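Local atomic coordinates of acyl-[acyl-carrier-protein]--UDP-N-acetylglucosamine O-acyltransferase (Helicobacter pylori, PDB entry 1J2Z), a protein that catalyses the transfer of a (3R)-hydroxyacyl chain from acyl carrier protein to UDP-N-acetylglucosamine, the first step of lipid A biosynthesis. Residues A[112-117]-A[131-136]; A[147-152]-A[165-170]; A[91-96]-A[116-121]. One frame throughout, in Å; residues are numbered along the deposited sequence.

How the contacts relate
All three contacts join successive coils of the left-handed parallel beta-helix. Along the chain, contact 3 (91-96 with 116-121) opens first, contact 1 (112-117 with 131-136) overlaps it at Tyr116 and Val117, and contact 2 (147-152 with 165-170) follows. The centres of contacts 1 and 3 are about 9 Å apart and those of contacts 1 and 2 about 10 Å. Contacts 2 and 3 are about 16 Å apart between centres and do not touch. Contacts 1 and 2 reach the sheet of strands 112-113, 130-131, 148-149 and 166-167, and contact 3 lies on that of strands 93-94 and 118-119. All three touch a neighbouring subunit of the homotrimer, so the stacked coils carry prism and interface.

Contact 1 (A[112-117]-A[131-136]); sequences LLMAYV and LANGVT. With SOG (octyl 1-thio-beta-D-glucopyranoside), chain B.
Leu113 and Leu131 lie side by side and point the same way, with Leu113 CD2 3.6 Å from Leu131 CG. Val117 meets Leu131 at about a right angle. Its CG2 branch, anti to the carbonyl carbon, reaches 3.2 Å from Ala132 O, while CG1 faces the Leu131 methyl CD1. Met114 crosses Asn133 at about a right angle. Its CB sits 3.3 Å from Asn133 ND2, and a bend at chi3 (-133°) brings CE over Ala132, 3.9 Å from Ala132 CB.

The backbone sets this register. Leu131 N donates to Leu112 O, and Met114 N donates to Leu131 O at 2.9 Å. One step on, Gly134 N binds Ala115 O at 3.0 Å. Two type II turns, Met114 to Val117 and Ala132 to Val135, thus stack on each other, with Tyr116 and Gly134 at matching positions of positive phi.

Farther out, Asn133 ND2 is hydrogen-bonded to Gln69 OE1 of the second subunit and lies 2.8 Å from O6 of the octyl thioglucoside. Asn133 OD1 is at the edge of the Tyr116 ring, 4.2 Å from Tyr116 CE1. The Tyr116 hydroxyl binds Phe91 O of the second subunit. On the inner side, Leu131 and Val135 pack on Ile149 of the next coil. Stacked corners of this kind, with aliphatic side chains turned inward, are characteristic of the left-handed beta-helix of hexapeptide-repeat acyltransferases.

Contact 2 (A[147-152]-A[165-170]); sequences VNIGGL and CMIAGK
Ile149 and Ile167 lie side by side, pointing the same way, inside the left-handed beta-helix of the hexapeptide-repeat family. They occupy equivalent places on adjacent coils, and their matching torsions (chi1 -54° and -51°) let the branches run in step. Ile149 CG1 is 3.9 Å from Ile167 CD1. Such repeated aliphatic side chains fill the core of the prism. Here Ile161 also packs on Ile167, and Leu131 and Val135 pack on Ile149.

Val147 packs against Cys165, with Val147 CG1 3.6 Å from Cys165 O. On the other face of the sheet, Asn148 and Met166 form a second parallel pair. Met166 is extended through chi2 and reaches Thr182 of strand 181-184.

At the far end, Leu152 and Lys170 again lie side by side and point the same way. Leu152 CB is 4.1 Å from Lys170 CG. The aliphatic part of the lysine therefore runs along the leucine, and the chain bends at chi4 near the amine. Lys170 NZ is hydrogen-bonded to Leu152 O of the second subunit, and Leu152 O accepts the equivalent bond from Lys170 NZ of the third subunit.

Between these pairs the backbones run nearly parallel, 3° apart. Asn148 N, Ile167 N, Gly150 N and Lys170 N donate to Cys165 O, Asn148 O, Ile167 O and Gly151 O in that order. The corner residues Gly150 and Gly169 come very close, with CA atoms 3.6 Å apart, so the backbones are in direct contact here. Within 147-152, Asn148 ND2 donates to Val147 O at 3.0 Å, from above the carbonyl plane.

Contact 3 (A[91-96]-A[116-121]); sequences FCMINP and YVHVAH. With SOG (octyl 1-thio-beta-D-glucopyranoside), chain C.
Ile94 and Val119 form the tightly packed inner side of this contact. They lie side by side and point the same way, with Ile94 CG2 3.9 Å from Val119 CB. Beside them, Cys92 SG rests 3.7 Å from Val117 CB. Three backbone bonds hold the two strands in parallel register: Met93 N to Val117 O, Val119 N to Met93 O, and Asn95 N to Val119 O.

At the start of both segments, Phe91 and Tyr116 run the same way. Their planes are 24° apart but slid past each other, so the rings barely overlap. The centroids are 5.0 Å apart, and Phe91 CD1 comes 3.3 Å from Tyr116 CE2.

The other face of the sheet carries Met93, His118 and the ligand. The ring of His118 lies alongside Met93, its CG trans to the backbone N (chi1 171°). Met93 bends at chi2 and chi3, so that its CE comes 3.5 Å from His118 CD2. The Met93 sulfur approaches the same ring obliquely. The octyl thioglucoside meets His118 at the ring edge, with its O4 3.1 Å from His118 CE1. His121 ND1 makes a weak bond to the sugar O3, and Ala120 CB touches the sugar C4. His121 probably binds substrate, as in related enzymes, and the detergent sugar probably occupies part of that site.

His121 also meets His140 edge to face and packs on Asp70. Inside the prism, Ile94 and Val119 lean on strand 104-107, and Ile94 also meets Leu80 of strand 79-82. Strands 93-94 and 118-119 are neighbours in one parallel sheet, between strands 63-64 and 136-137.

Contact 1 (A[112-117]-A[131-136])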
loop_
_atom_site.group_PDB
_atom_site.type_symbol
_atom_site.label_atom_id
_atom_site.label_comp_id
_atom_site.label_asym_id
_atom_site.label_seq_id
_atom_site.Cartn_x
_atom_site.Cartn_y
_atom_site.Cartn_z
ATOM N N LEU A 112 14.374 8.952 -7.105
ATOM C CA LEU A 112 14.212 7.568 -6.718
ATOM C C LEU A 112 12.763 7.423 -6.282
ATOM O O LEU A 112 12.317 8.104 -5.360
ATOM C CB LEU A 112 15.148 7.209 -5.553
ATOM C CG LEU A 112 14.861 5.861 -4.873
ATOM C CD1 LEU A 112 14.912 4.728 -5.897
ATOM C CD2 LEU A 112 15.869 5.626 -3.750
ATOM N N LEU A 113 12.016 6.576 -6.979
ATOM C CA LEU A 113 10.627 6.322 -6.615
ATOM C C LEU A 113 10.631 4.856 -6.207
ATOM O O LEU A 113 10.761 3.972 -7.055
ATOM C CB LEU A 113 9.683 6.533 -7.806
ATOM C CG LEU A 113 9.817 7.828 -8.622
ATOM C CD1 LEU A 113 8.659 7.923 -9.612
ATOM C CD2 LEU A 113 9.821 9.025 -7.713
ATOM N N MET A 114 10.521 4.605 -4.907
ATOM C CA MET A 114 10.533 3.244 -4.387
ATOM C C MET A 114 9.294 2.467 -4.809
ATOM O O MET A 114 8.421 3.004 -5.489
ATOM C CB MET A 114 10.680 3.268 -2.862
ATOM C CG MET A 114 12.064 3.741 -2.418
ATOM S SD MET A 114 12.337 3.708 -0.638
ATOM C CE MET A 114 13.053 5.308 -0.390
ATOM N N ALA A 115 9.224 1.202 -4.408
ATOM C CA ALA A 115 8.115 0.332 -4.788
ATOM C C ALA A 115 6.727 0.792 -4.361
ATOM O O ALA A 115 6.558 1.468 -3.346
ATOM C CB ALA A 115 8.375 -1.088 -4.278
ATOM N N TYR A 116 5.739 0.408 -5.164
ATOM C CA TYR A 116 4.335 0.725 -4.933
ATOM C C TYR A 116 3.999 2.217 -4.961
ATOM O O TYR A 116 2.939 2.620 -4.479
ATOM C CB TYR A 116 3.858 0.129 -3.598
ATOM C CG TYR A 116 4.369 -1.271 -3.307
ATOM C CD1 TYR A 116 5.527 -1.460 -2.559
ATOM C CD2 TYR A 116 3.686 -2.402 -3.764
ATOM C CE1 TYR A 116 5.998 -2.728 -2.264
ATOM C CE2 TYR A 116 4.153 -3.693 -3.471
ATOM C CZ TYR A 116 5.316 -3.841 -2.718
ATOM O OH TYR A 116 5.816 -5.084 -2.419
ATOM N N VAL A 117 4.892 3.038 -5.507
ATOM C CA VAL A 117 4.635 4.476 -5.585
ATOM C C VAL A 117 3.703 4.791 -6.758
ATOM O O VAL A 117 3.910 4.313 -7.869
ATOM C CB VAL A 117 5.948 5.286 -5.776
ATOM C CG1 VAL A 117 5.627 6.715 -6.225
ATOM C CG2 VAL A 117 6.736 5.323 -4.471
ATOM N N LEU A 131 10.842 9.358 -3.161
ATOM C CA LEU A 131 9.503 9.016 -2.702
ATOM C C LEU A 131 9.597 7.574 -2.229
ATOM O O LEU A 131 9.869 6.674 -3.026
ATOM C CB LEU A 131 8.472 9.128 -3.837
ATOM C CG LEU A 131 8.362 10.411 -4.676
ATOM C CD1 LEU A 131 6.988 10.454 -5.342
ATOM C CD2 LEU A 131 8.541 11.634 -3.816
ATOM N N ALA A 132 9.392 7.364 -0.930
ATOM C CA ALA A 132 9.470 6.033 -0.328
ATOM C C ALA A 132 8.295 5.120 -0.660
ATOM O O ALA A 132 7.320 5.544 -1.285
ATOM C CB ALA A 132 9.604 6.157 1.187
ATOM N N ASN A 133 8.393 3.868 -0.214
ATOM C CA ASN A 133 7.365 2.859 -0.457
ATOM C C ASN A 133 5.934 3.349 -0.290
ATOM O O ASN A 133 5.600 3.996 0.705
ATOM C CB ASN A 133 7.544 1.643 0.476
ATOM C CG ASN A 133 8.711 0.749 0.078
ATOM O OD1 ASN A 133 8.602 -0.480 0.095
ATOM N ND2 ASN A 133 9.832 1.355 -0.263
ATOM N N GLY A 134 5.103 3.023 -1.275
ATOM C CA GLY A 134 3.691 3.358 -1.224
ATOM C C GLY A 134 3.243 4.803 -1.229
ATOM O O GLY A 134 2.072 5.065 -0.955
ATOM N N VAL A 135 4.135 5.746 -1.520
ATOM C CA VAL A 135 3.705 7.139 -1.556
ATOM C C VAL A 135 2.638 7.249 -2.634
ATOM O O VAL A 135 2.797 6.716 -3.731
ATOM C CB VAL A 135 4.872 8.101 -1.873
ATOM C CG1 VAL A 135 4.334 9.487 -2.210
ATOM C CG2 VAL A 135 5.797 8.195 -0.666
ATOM N N THR A 136 1.548 7.937 -2.312
ATOM C CA THR A 136 0.443 8.096 -3.240
ATOM C C THR A 136 0.184 9.561 -3.560
ATOM O O THR A 136 -0.178 10.347 -2.683
ATOM C CB THR A 136 -0.847 7.480 -2.660
ATOM O OG1 THR A 136 -0.627 6.090 -2.381
ATOM C CG2 THR A 136 -1.994 7.613 -3.649
HETATM C C1 SOG B . 15.011 2.026 4.077
HETATM C C2 SOG B . 16.034 1.150 3.311
HETATM C C3 SOG B . 15.462 0.780 1.935
HETATM C C4 SOG B . 14.155 0.010 2.156
HETATM C C5 SOG B . 13.160 0.913 2.928
HETATM C C6 SOG B . 11.854 0.177 3.190
HETATM C "C1'" SOG B . 15.125 3.667 5.824
HETATM C "C2'" SOG B . 14.373 3.498 7.130
HETATM C "C3'" SOG B . 14.569 4.700 8.035
HETATM C "C4'" SOG B . 13.821 4.536 9.349
HETATM C "C5'" SOG B . 14.024 5.745 10.253
HETATM C "C6'" SOG B . 13.168 5.640 11.498
HETATM C "C7'" SOG B . 13.357 6.834 12.404
HETATM C "C8'" SOG B . 12.492 6.703 13.635
HETATM S S1 SOG B . 15.519 2.365 5.376
HETATM O O2 SOG B . 17.258 1.855 3.153
HETATM O O3 SOG B . 16.383 -0.028 1.232
HETATM O O4 SOG B . 13.600 -0.362 0.906
HETATM O O5 SOG B . 13.755 1.298 4.200
HETATM O O6 SOG B . 11.000 0.293 2.069
#

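Contact 2 (A[147-152]-A[165-170])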
loop_
_atom_site.group_PDB
_atom_site.type_symbol
_atom_site.label_atom_id
_atom_site.label_comp_id
_atom_site.label_asym_id
_atom_site.label_seq_id
_atom_site.Cartn_x
_atom_site.Cartn_y
_atom_site.Cartn_z
ATOM N N VAL A 147 13.176 16.974 -2.667
ATOM C CA VAL A 147 12.090 16.697 -1.743
ATOM C C VAL A 147 12.088 15.217 -1.383
ATOM O O VAL A 147 12.242 14.350 -2.253
ATOM C CB VAL A 147 10.717 17.067 -2.352
ATOM C CG1 VAL A 147 9.582 16.565 -1.451
ATOM C CG2 VAL A 147 10.618 18.574 -2.519
ATOM N N ASN A 148 11.945 14.934 -0.093
ATOM C CA ASN A 148 11.884 13.558 0.383
ATOM C C ASN A 148 10.510 13.331 0.989
ATOM O O ASN A 148 10.055 14.124 1.810
ATOM C CB ASN A 148 12.955 13.283 1.443
ATOM C CG ASN A 148 14.342 13.135 0.848
ATOM O OD1 ASN A 148 15.253 12.628 1.495
ATOM N ND2 ASN A 148 14.507 13.585 -0.386
ATOM N N ILE A 149 9.842 12.265 0.568
ATOM C CA ILE A 149 8.528 11.951 1.101
ATOM C C ILE A 149 8.577 10.537 1.671
ATOM O O ILE A 149 8.853 9.577 0.947
ATOM C CB ILE A 149 7.436 12.029 0.014
ATOM C CG1 ILE A 149 7.489 13.394 -0.684
ATOM C CG2 ILE A 149 6.063 11.810 0.648
ATOM C CD1 ILE A 149 6.444 13.580 -1.770
ATOM N N GLY A 150 8.315 10.426 2.971
ATOM C CA GLY A 150 8.340 9.139 3.645
ATOM C C GLY A 150 7.278 8.154 3.199
ATOM O O GLY A 150 6.219 8.537 2.701
ATOM N N GLY A 151 7.559 6.872 3.413
ATOM C CA GLY A 151 6.648 5.820 3.007
ATOM C C GLY A 151 5.206 5.907 3.471
ATOM O O GLY A 151 4.906 6.404 4.558
ATOM N N LEU A 152 4.315 5.418 2.615
ATOM C CA LEU A 152 2.885 5.371 2.895
ATOM C C LEU A 152 2.226 6.732 3.111
ATOM O O LEU A 152 1.201 6.828 3.787
ATOM C CB LEU A 152 2.629 4.468 4.112
ATOM C CG LEU A 152 3.307 3.091 4.060
ATOM C CD1 LEU A 152 2.955 2.294 5.302
ATOM C CD2 LEU A 152 2.866 2.342 2.812
ATOM N N CYS A 165 12.005 20.233 0.754
ATOM C CA CYS A 165 11.118 19.820 1.834
ATOM C C CYS A 165 11.227 18.350 2.196
ATOM O O CYS A 165 11.626 17.512 1.385
ATOM C CB CYS A 165 9.663 20.128 1.483
ATOM S SG CYS A 165 9.245 21.875 1.524
ATOM N N MET A 166 10.873 18.045 3.436
ATOM C CA MET A 166 10.889 16.672 3.909
ATOM C C MET A 166 9.523 16.365 4.496
ATOM O O MET A 166 9.035 17.099 5.352
ATOM C CB MET A 166 11.964 16.472 4.979
ATOM C CG MET A 166 12.092 15.027 5.447
ATOM S SD MET A 166 13.468 14.787 6.587
ATOM C CE MET A 166 14.847 14.683 5.429
ATOM N N ILE A 167 8.904 15.288 4.028
ATOM C CA ILE A 167 7.596 14.893 4.528
ATOM C C ILE A 167 7.713 13.527 5.190
ATOM O O ILE A 167 8.104 12.549 4.549
ATOM C CB ILE A 167 6.570 14.809 3.386
ATOM C CG1 ILE A 167 6.608 16.094 2.568
ATOM C CG2 ILE A 167 5.168 14.600 3.952
ATOM C CD1 ILE A 167 5.637 16.098 1.435
ATOM N N ALA A 168 7.380 13.466 6.474
ATOM C CA ALA A 168 7.453 12.219 7.230
ATOM C C ALA A 168 6.512 11.156 6.673
ATOM O O ALA A 168 5.501 11.471 6.053
ATOM C CB ALA A 168 7.129 12.481 8.698
ATOM N N GLY A 169 6.846 9.892 6.908
ATOM C CA GLY A 169 6.011 8.810 6.426
ATOM C C GLY A 169 4.637 8.800 7.070
ATOM O O GLY A 169 4.425 9.421 8.109
ATOM N N LYS A 170 3.702 8.090 6.445
ATOM C CA LYS A 170 2.332 7.979 6.939
ATOM C C LYS A 170 1.601 9.306 7.134
ATOM O O LYS A 170 0.684 9.399 7.945
ATOM C CB LYS A 170 2.301 7.183 8.249
ATOM C CG LYS A 170 2.311 5.677 8.049
ATOM C CD LYS A 170 2.164 4.947 9.369
ATOM C CE LYS A 170 1.840 3.477 9.152
ATOM N NZ LYS A 170 0.495 3.297 8.533
#

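Contact 3 (A[91-96]-A[116-121])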
loop_
_atom_site.group_PDB
_atom_site.type_symbol
_atom_site.label_atom_id
_atom_site.label_comp_id
_atom_site.label_asym_id
_atom_site.label_seq_id
_atom_site.Cartn_x
_atom_site.Cartn_y
_atom_site.Cartn_z
ATOM N N PHE A 91 6.423 -2.277 -9.029
ATOM C CA PHE A 91 5.013 -1.959 -8.804
ATOM C C PHE A 91 4.611 -0.490 -8.833
ATOM O O PHE A 91 3.518 -0.140 -8.376
ATOM C CB PHE A 91 4.549 -2.580 -7.484
ATOM C CG PHE A 91 4.982 -4.008 -7.309
ATOM C CD1 PHE A 91 5.817 -4.373 -6.256
ATOM C CD2 PHE A 91 4.572 -4.985 -8.208
ATOM C CE1 PHE A 91 6.238 -5.693 -6.103
ATOM C CE2 PHE A 91 4.986 -6.308 -8.065
ATOM C CZ PHE A 91 5.822 -6.663 -7.009
ATOM N N CYS A 92 5.478 0.378 -9.342
ATOM C CA CYS A 92 5.109 1.787 -9.438
ATOM C C CYS A 92 4.085 1.925 -10.553
ATOM O O CYS A 92 4.079 1.138 -11.498
ATOM C CB CYS A 92 6.319 2.661 -9.760
ATOM S SG CYS A 92 7.358 3.000 -8.345
ATOM N N MET A 93 3.213 2.919 -10.439
ATOM C CA MET A 93 2.190 3.138 -11.453
ATOM C C MET A 93 2.135 4.639 -11.684
ATOM O O MET A 93 1.842 5.402 -10.767
ATOM C CB MET A 93 0.845 2.612 -10.952
ATOM C CG MET A 93 -0.171 2.308 -12.047
ATOM S SD MET A 93 -1.127 3.735 -12.528
ATOM C CE MET A 93 -2.516 3.628 -11.381
ATOM N N ILE A 94 2.437 5.054 -12.909
ATOM C CA ILE A 94 2.468 6.468 -13.255
ATOM C C ILE A 94 1.629 6.744 -14.496
ATOM O O ILE A 94 1.831 6.127 -15.541
ATOM C CB ILE A 94 3.918 6.922 -13.515
ATOM C CG1 ILE A 94 4.783 6.607 -12.291
ATOM C CG2 ILE A 94 3.958 8.417 -13.808
ATOM C CD1 ILE A 94 6.245 6.948 -12.469
ATOM N N ASN A 95 0.693 7.679 -14.375
ATOM C CA ASN A 95 -0.184 8.027 -15.484
ATOM C C ASN A 95 0.181 9.357 -16.122
ATOM O O ASN A 95 0.819 10.203 -15.492
ATOM C CB ASN A 95 -1.632 8.108 -14.991
ATOM C CG ASN A 95 -2.086 6.832 -14.320
ATOM O OD1 ASN A 95 -2.027 5.753 -14.910
ATOM N ND2 ASN A 95 -2.541 6.947 -13.080
ATOM N N PRO A 96 -0.209 9.549 -17.392
ATOM C CA PRO A 96 0.064 10.790 -18.121
ATOM C C PRO A 96 -0.982 11.822 -17.704
ATOM O O PRO A 96 -1.894 11.505 -16.931
ATOM C CB PRO A 96 -0.058 10.368 -19.586
ATOM C CG PRO A 96 -1.074 9.270 -19.533
ATOM C CD PRO A 96 -0.661 8.490 -18.312
ATOM N N TYR A 116 5.739 0.408 -5.164
ATOM C CA TYR A 116 4.335 0.725 -4.933
ATOM C C TYR A 116 3.999 2.217 -4.961
ATOM O O TYR A 116 2.939 2.620 -4.479
ATOM C CB TYR A 116 3.858 0.129 -3.598
ATOM C CG TYR A 116 4.369 -1.271 -3.307
ATOM C CD1 TYR A 116 5.527 -1.460 -2.559
ATOM C CD2 TYR A 116 3.686 -2.402 -3.764
ATOM C CE1 TYR A 116 5.998 -2.728 -2.264
ATOM C CE2 TYR A 116 4.153 -3.693 -3.471
ATOM C CZ TYR A 116 5.316 -3.841 -2.718
ATOM O OH TYR A 116 5.816 -5.084 -2.419
ATOM N N VAL A 117 4.892 3.038 -5.507
ATOM C CA VAL A 117 4.635 4.476 -5.585
ATOM C C VAL A 117 3.703 4.791 -6.758
ATOM O O VAL A 117 3.910 4.313 -7.869
ATOM C CB VAL A 117 5.948 5.286 -5.776
ATOM C CG1 VAL A 117 5.627 6.715 -6.225
ATOM C CG2 VAL A 117 6.736 5.323 -4.471
ATOM N N HIS A 118 2.664 5.578 -6.506
ATOM C CA HIS A 118 1.757 5.959 -7.583
ATOM C C HIS A 118 1.806 7.460 -7.833
ATOM O O HIS A 118 1.656 8.256 -6.909
ATOM C CB HIS A 118 0.308 5.574 -7.276
ATOM C CG HIS A 118 -0.674 6.138 -8.261
ATOM N ND1 HIS A 118 -1.692 6.990 -7.895
ATOM C CD2 HIS A 118 -0.755 6.013 -9.606
ATOM C CE1 HIS A 118 -2.359 7.367 -8.972
ATOM N NE2 HIS A 118 -1.810 6.788 -10.023
ATOM N N VAL A 119 2.017 7.838 -9.087
ATOM C CA VAL A 119 2.046 9.245 -9.461
ATOM C C VAL A 119 0.851 9.473 -10.378
ATOM O O VAL A 119 0.807 8.958 -11.492
ATOM C CB VAL A 119 3.346 9.613 -10.192
ATOM C CG1 VAL A 119 3.310 11.087 -10.616
ATOM C CG2 VAL A 119 4.527 9.361 -9.277
ATOM N N ALA A 120 -0.128 10.229 -9.894
ATOM C CA ALA A 120 -1.339 10.491 -10.669
ATOM C C ALA A 120 -1.148 11.472 -11.821
ATOM O O ALA A 120 -0.118 12.142 -11.942
ATOM C CB ALA A 120 -2.457 10.990 -9.741
ATOM N N HIS A 121 -2.169 11.546 -12.667
ATOM C CA HIS A 121 -2.157 12.426 -13.821
ATOM C C HIS A 121 -1.860 13.874 -13.455
ATOM O O HIS A 121 -2.240 14.354 -12.380
ATOM C CB HIS A 121 -3.512 12.377 -14.531
ATOM C CG HIS A 121 -4.643 12.907 -13.706
ATOM N ND1 HIS A 121 -5.401 12.111 -12.876
ATOM C CD2 HIS A 121 -5.131 14.164 -13.570
ATOM C CE1 HIS A 121 -6.310 12.853 -12.268
ATOM N NE2 HIS A 121 -6.166 14.102 -12.671
HETATM C C1 SOG C . -7.460 11.348 -7.850
HETATM C C2 SOG C . -7.272 11.330 -9.388
HETATM C C3 SOG C . -6.962 9.898 -9.848
HETATM C C4 SOG C . -5.679 9.442 -9.145
HETATM C C5 SOG C . -5.901 9.478 -7.611
HETATM C C6 SOG C . -4.640 9.054 -6.872
HETATM C "C1'" SOG C . -8.626 12.739 -6.280
HETATM C "C2'" SOG C . -7.906 13.442 -5.145
HETATM C "C3'" SOG C . -8.880 14.207 -4.269
HETATM C "C4'" SOG C . -8.163 14.919 -3.130
HETATM C "C5'" SOG C . -9.146 15.686 -2.256
HETATM C "C6'" SOG C . -8.449 16.277 -1.048
HETATM C "C7'" SOG C . -9.413 17.040 -0.170
HETATM C "C8'" SOG C . -8.691 17.616 1.026
HETATM S S1 SOG C . -7.731 12.683 -7.396
HETATM O O2 SOG C . -8.451 11.800 -10.029
HETATM O O3 SOG C . -6.777 9.872 -11.249
HETATM O O4 SOG C . -5.348 8.126 -9.554
HETATM O O5 SOG C . -6.256 10.833 -7.213
HETATM O O6 SOG C . -4.589 7.643 -6.773
#